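PDB 4JZA: uncharacterized protein from Legionella longbeachae NSW150, which is a phosphoinositide phosphatase of a bacterial pathogen, probably removing the 3-phosphate from phosphatidylinositol 3-phosphate and so acting in lipid metabolism during host interaction. Local coordinates for residues G290-K293 and W294-W297; D483-S486 and L487-T490; Q507-S510 and V511-A515. All coordinates share one frame; numbering follows the deposited sequence.

Contact 1: G290-K293 and W294-W297; sequences GDIK and WEIW
D291 meets W294 through its backbone. Its carbonyl O takes a weak hydrogen bond from W294 N, 3.4 Å long. The same oxygen lies at the edge of the W294 indole, near the ring plane, 3.7 Å from CD1. I292 comes next and takes part with both its carbonyl and its side chain. Its carbonyl O accepts from both E295 N, at 2.8 Å, and I296 N, at 3.0 Å. The I296 donor lies in the carbonyl plane; the E295 donor stands above it, 44° out. I292 CG1 also packs on I296 CG2 at 3.7 Å. The two isoleucines run obliquely past each other, and I292 CG2 approaches I296 CD1.

The peptide here changes from turn to helix. A type I beta turn from G290 to K293 follows helix 274-288 and leads directly into the short helix 293-296. W192 of helix 191-194 touches I292, E295 and I296, while Y214 of helix 214-234 touches K293, I296 and W297. Both W192 and Y214 belong to the sequence family of the phosphoinositide phosphatase insertion domain.

K293 ends the first segment. Its CG sits between backbone N and carbonyl carbon (chi1 70°), and the extended chain then runs beside the W294 side chain, pointing the same way. CE comes to 4.1 Å from W294 NE1. The ammonium NZ bonds back to the carbonyl O of T289. K293 O lies at the edge of the W297 ring, 3.2 Å from CD1, and takes a weak bond from W297 N.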
# COMPACT_ATOMS: atom_id res chain seq x y z
N GLY A 290 0.41 20.50 33.16
CA GLY A 290 -0.91 19.93 33.33
C GLY A 290 -0.85 18.43 33.54
O GLY A 290 0.18 17.89 33.93
N ASP A 291 -1.95 17.76 33.25
CA ASP A 291 -2.11 16.33 33.59
C ASP A 291 -1.23 15.39 32.76
O ASP A 291 -0.91 14.29 33.18
CB ASP A 291 -3.59 15.92 33.46
CG ASP A 291 -4.48 16.52 34.60
OD1 ASP A 291 -4.02 16.54 35.78
OD2 ASP A 291 -5.62 16.97 34.30
N ILE A 292 -0.77 15.86 31.62
CA ILE A 292 0.09 15.06 30.77
C ILE A 292 1.37 14.63 31.49
O ILE A 292 1.98 13.62 31.14
CB ILE A 292 0.40 15.84 29.47
CG1 ILE A 292 0.68 14.86 28.32
CG2 ILE A 292 1.47 16.90 29.66
CD1 ILE A 292 -0.59 14.31 27.70
N LYS A 293 1.76 15.41 32.50
CA LYS A 293 3.09 15.30 33.09
C LYS A 293 3.31 13.97 33.74
O LYS A 293 4.39 13.48 33.77
CB LYS A 293 3.33 16.43 34.10
CG LYS A 293 2.52 16.32 35.37
CD LYS A 293 2.34 17.67 36.05
CE LYS A 293 1.26 17.63 37.12
NZ LYS A 293 1.15 18.93 37.83
N TRP A 294 2.24 13.39 34.26
CA TRP A 294 2.29 12.08 34.89
C TRP A 294 2.79 11.06 33.90
O TRP A 294 3.41 10.09 34.27
CB TRP A 294 0.89 11.68 35.35
CG TRP A 294 0.52 12.38 36.59
CD1 TRP A 294 -0.21 13.52 36.70
CD2 TRP A 294 0.95 12.04 37.91
NE1 TRP A 294 -0.29 13.89 38.01
CE2 TRP A 294 0.42 13.01 38.77
CE3 TRP A 294 1.74 11.00 38.44
CZ2 TRP A 294 0.60 12.97 40.16
CZ3 TRP A 294 1.93 10.96 39.82
CH2 TRP A 294 1.37 11.96 40.67
N GLU A 295 2.48 11.31 32.63
CA GLU A 295 2.65 10.32 31.60
C GLU A 295 3.93 10.55 30.78
O GLU A 295 4.62 9.59 30.43
CB GLU A 295 1.32 10.20 30.80
CG GLU A 295 1.38 10.31 29.29
CD GLU A 295 0.02 10.03 28.61
OE1 GLU A 295 -1.05 10.55 29.03
OE2 GLU A 295 0.04 9.27 27.61
N ILE A 296 4.32 11.82 30.58
CA ILE A 296 5.45 12.11 29.73
C ILE A 296 6.77 12.44 30.37
O ILE A 296 7.74 12.62 29.66
CB ILE A 296 5.11 13.21 28.73
CG1 ILE A 296 5.05 14.61 29.32
CG2 ILE A 296 3.78 12.88 28.12
CD1 ILE A 296 4.94 15.67 28.23
N TRP A 297 6.84 12.53 31.68
CA TRP A 297 8.07 13.06 32.31
C TRP A 297 9.30 12.17 32.11
O TRP A 297 10.42 12.65 32.22
CB TRP A 297 7.86 13.25 33.81
CG TRP A 297 7.72 12.00 34.50
CD1 TRP A 297 6.56 11.39 34.81
CD2 TRP A 297 8.76 11.17 34.99
NE1 TRP A 297 6.80 10.24 35.51
CE2 TRP A 297 8.15 10.07 35.61
CE3 TRP A 297 10.15 11.27 34.99
CZ2 TRP A 297 8.87 9.06 36.22
CZ3 TRP A 297 10.88 10.27 35.60
CH2 TRP A 297 10.24 9.17 36.20

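Contact 2: D483-S486 and L487-T490; sequences DSQS and LLVT
T490 leans back over the carbonyl of S486, one turn earlier in the helix. Its OG1 donates a hydrogen bond to S486 O at 2.6 Å. T490 N donates to the same oxygen at 2.8 Å. The two donors reach S486 O from opposite faces of the carbonyl plane, with the hydroxyl 35° out of it. OG1 is placed there because it stands beside the backbone N and anti to the carbonyl carbon (chi1 -49°). The hydroxyl is thus tied to the backbone of its own helix, and the bond fixes its rotation.

Both segments belong to helix 482-492, and the repeat is that of a regular alpha helix. V489 N bonds to Q485 O at 2.8 Å with an angle of 174° at the hydrogen. L488 N bonds to S484 O just as straight, also at 2.8 Å. In both, the donor lies nearly in line with the carbonyl bond. L487 N to D483 O, at 3.1 Å, is more bent, and its donor stands well above the carbonyl plane. The side chains of the second segment rest on these same carbonyls. V489 lays CG2 against Q485 O, 3.3 Å away. L487 CB lies close to the carbonyl oxygens of D483 and S484, and L488 CB close to those of S484 and Q485.

The helix packs beside strand 462-465, an outermost strand of the large mixed sheet, where L487 touches N464 and T490 touches L462. D483 OD2 forms a salt bridge with R449. OG of the buried S484 is hydrogen-bonded to the hydroxyl of Y508. Between the segments, Q485 and L488 make only a loose side-chain contact, OE1 to CD1 at 4.3 Å.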
# COMPACT_ATOMS: atom_id res chain seq x y z
N ASP A 483 5.66 26.39 -18.67
CA ASP A 483 6.79 25.50 -18.56
C ASP A 483 7.24 24.94 -19.88
O ASP A 483 8.41 24.54 -20.01
CB ASP A 483 6.46 24.34 -17.65
CG ASP A 483 6.27 24.77 -16.22
OD1 ASP A 483 7.22 25.31 -15.59
OD2 ASP A 483 5.16 24.54 -15.74
N SER A 484 6.32 24.87 -20.83
CA SER A 484 6.68 24.58 -22.22
C SER A 484 7.52 25.71 -22.84
O SER A 484 8.56 25.45 -23.46
CB SER A 484 5.42 24.32 -23.03
OG SER A 484 4.80 23.14 -22.57
N GLN A 485 7.10 26.95 -22.63
CA GLN A 485 7.93 28.07 -23.07
C GLN A 485 9.33 28.01 -22.47
O GLN A 485 10.29 28.14 -23.23
CB GLN A 485 7.30 29.45 -22.79
CG GLN A 485 5.86 29.65 -23.29
CD GLN A 485 5.62 29.18 -24.72
OE1 GLN A 485 6.52 29.19 -25.55
NE2 GLN A 485 4.38 28.78 -25.02
N SER A 486 9.48 27.79 -21.16
CA SER A 486 10.83 27.80 -20.61
C SER A 486 11.59 26.68 -21.24
O SER A 486 12.80 26.83 -21.49
CB SER A 486 10.96 27.60 -19.10
OG SER A 486 9.77 27.86 -18.41
N LEU A 487 10.92 25.55 -21.50
CA LEU A 487 11.63 24.44 -22.10
C LEU A 487 12.08 24.81 -23.53
O LEU A 487 13.26 24.62 -23.86
CB LEU A 487 10.83 23.15 -22.08
CG LEU A 487 11.67 21.86 -22.15
CD1 LEU A 487 10.82 20.63 -22.23
CD2 LEU A 487 12.57 21.80 -23.36
N LEU A 488 11.19 25.34 -24.37
CA LEU A 488 11.60 25.84 -25.71
C LEU A 488 12.72 26.89 -25.66
O LEU A 488 13.71 26.82 -26.39
CB LEU A 488 10.42 26.44 -26.46
CG LEU A 488 9.67 25.42 -27.28
CD1 LEU A 488 8.33 25.97 -27.71
CD2 LEU A 488 10.49 24.99 -28.48
N VAL A 489 12.57 27.87 -24.79
CA VAL A 489 13.57 28.88 -24.66
C VAL A 489 14.90 28.25 -24.27
O VAL A 489 15.90 28.47 -24.94
CB VAL A 489 13.10 29.99 -23.71
CG1 VAL A 489 14.29 30.87 -23.29
CG2 VAL A 489 11.99 30.78 -24.39
N THR A 490 14.91 27.45 -23.21
CA THR A 490 16.15 26.80 -22.74
C THR A 490 16.77 25.89 -23.80
O THR A 490 18.01 25.82 -23.96
CB THR A 490 15.92 25.96 -21.48
OG1 THR A 490 15.19 26.71 -20.50
CG2 THR A 490 17.22 25.54 -20.86

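Contact 3: Q507-S510 and V511-A515; sequences QYQS and VLESA
Four i to i+4 bonds join the segments near the C-terminal end of helix 501-513, from the straight V511 N to Q507 O at 2.9 Å to the bent S514 N to S510 O at 3.0 Å, 131° at the hydrogen.

L512 CD1 sits over one face of the Y508 ring, 3.9 Å from its centroid and offset toward the rim. This is a CH-pi contact. CZ is the nearest ring atom, at 3.6 Å. With CG anti to the backbone N (chi1 -177°), the ring turns that face to L512. The Y508 hydroxyl is hydrogen-bonded to E535 of helix 524-542.

Q507 bends at chi2 and brings NE2 to 3.9 Å from V511 CG2. Q509 and E513 lie one turn apart. Q509 NE2 is 3.4 Å from E513 OE2, with the amide and carboxylate planes 55° apart.

S514 folds its hydroxyl back on V511. OG donates to V511 O at 2.7 Å, in the carbonyl plane and on a lone pair. R527 of helix 524-542 also bonds to V511 O and to L512 O. The side-chain hydroxyl and the guanidinium thus supply donors to carbonyls near the C-terminal end of the helix, where the positive charge would probably suit the negative end of the helix dipole.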
# COMPACT_ATOMS: atom_id res chain seq x y z
N GLN A 507 8.83 20.26 -34.13
CA GLN A 507 7.75 19.34 -33.81
C GLN A 507 7.05 19.67 -32.49
O GLN A 507 5.84 19.73 -32.43
CB GLN A 507 8.26 17.90 -33.80
CG GLN A 507 8.17 17.26 -35.15
CD GLN A 507 6.77 17.45 -35.75
OE1 GLN A 507 6.64 17.80 -36.91
NE2 GLN A 507 5.72 17.24 -34.95
N TYR A 508 7.82 19.89 -31.44
CA TYR A 508 7.26 20.20 -30.12
C TYR A 508 6.45 21.49 -30.16
O TYR A 508 5.39 21.57 -29.54
CB TYR A 508 8.38 20.32 -29.10
CG TYR A 508 7.93 20.58 -27.65
CD1 TYR A 508 7.30 19.60 -26.92
CD2 TYR A 508 8.19 21.78 -27.02
CE1 TYR A 508 6.91 19.81 -25.62
CE2 TYR A 508 7.81 22.00 -25.72
CZ TYR A 508 7.17 21.01 -25.01
OH TYR A 508 6.80 21.21 -23.69
N GLN A 509 6.96 22.52 -30.84
CA GLN A 509 6.23 23.77 -31.01
C GLN A 509 4.91 23.48 -31.70
O GLN A 509 3.85 23.98 -31.30
CB GLN A 509 7.05 24.69 -31.88
CG GLN A 509 6.43 26.04 -32.16
CD GLN A 509 7.01 27.10 -31.26
OE1 GLN A 509 8.20 27.46 -31.39
NE2 GLN A 509 6.19 27.60 -30.32
N SER A 510 4.97 22.66 -32.75
CA SER A 510 3.79 22.36 -33.57
C SER A 510 2.68 21.59 -32.84
O SER A 510 1.51 21.89 -32.93
CB SER A 510 4.24 21.54 -34.78
OG SER A 510 3.12 21.16 -35.56
N VAL A 511 3.07 20.57 -32.12
CA VAL A 511 2.14 19.79 -31.33
C VAL A 511 1.53 20.67 -30.22
O VAL A 511 0.33 20.69 -30.02
CB VAL A 511 2.85 18.54 -30.78
CG1 VAL A 511 1.94 17.80 -29.86
CG2 VAL A 511 3.27 17.64 -31.94
N LEU A 512 2.34 21.41 -29.51
CA LEU A 512 1.84 22.37 -28.53
C LEU A 512 0.76 23.28 -29.11
O LEU A 512 -0.27 23.47 -28.49
CB LEU A 512 2.98 23.24 -28.05
CG LEU A 512 3.03 23.56 -26.58
CD1 LEU A 512 4.23 22.83 -26.01
CD2 LEU A 512 3.21 25.05 -26.37
N GLU A 513 1.01 23.83 -30.31
CA GLU A 513 0.08 24.80 -30.94
C GLU A 513 -1.18 24.16 -31.54
O GLU A 513 -2.22 24.82 -31.66
CB GLU A 513 0.80 25.65 -32.00
CG GLU A 513 1.63 26.79 -31.43
CD GLU A 513 2.33 27.61 -32.51
OE1 GLU A 513 1.85 27.63 -33.67
OE2 GLU A 513 3.39 28.22 -32.22
N SER A 514 -1.09 22.87 -31.87
CA SER A 514 -2.16 22.12 -32.51
C SER A 514 -3.49 22.18 -31.78
O SER A 514 -4.52 21.91 -32.38
CB SER A 514 -1.77 20.67 -32.65
OG SER A 514 -1.87 20.05 -31.39
N ALA A 515 -3.46 22.51 -30.49
CA ALA A 515 -4.68 22.68 -29.69
C ALA A 515 -5.52 23.93 -30.05
O ALA A 515 -6.73 23.93 -29.83
CB ALA A 515 -4.33 22.71 -28.20

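Contacts 2 and 3 are partly buried neighbours, with centres about 13 Å apart. Contact 1 is a surface contact, with its centre about 57 Å from that of contact 2 and 64 Å from that of contact 3. Contacts 2 and 3 lie on successive helices, 482-492 and 501-513, which touch each other. Helix 524-542 packs on both. Contact 1 instead joins a turn to a short helix. It is led by backbone bonds of the turn, two isoleucines and exposed tryptophan edges. In contacts 2 and 3, hydroxyls bond back to carbonyls of their own helix, while those of S484 and Y508 join the two helices. L488 packs on helix 501-513.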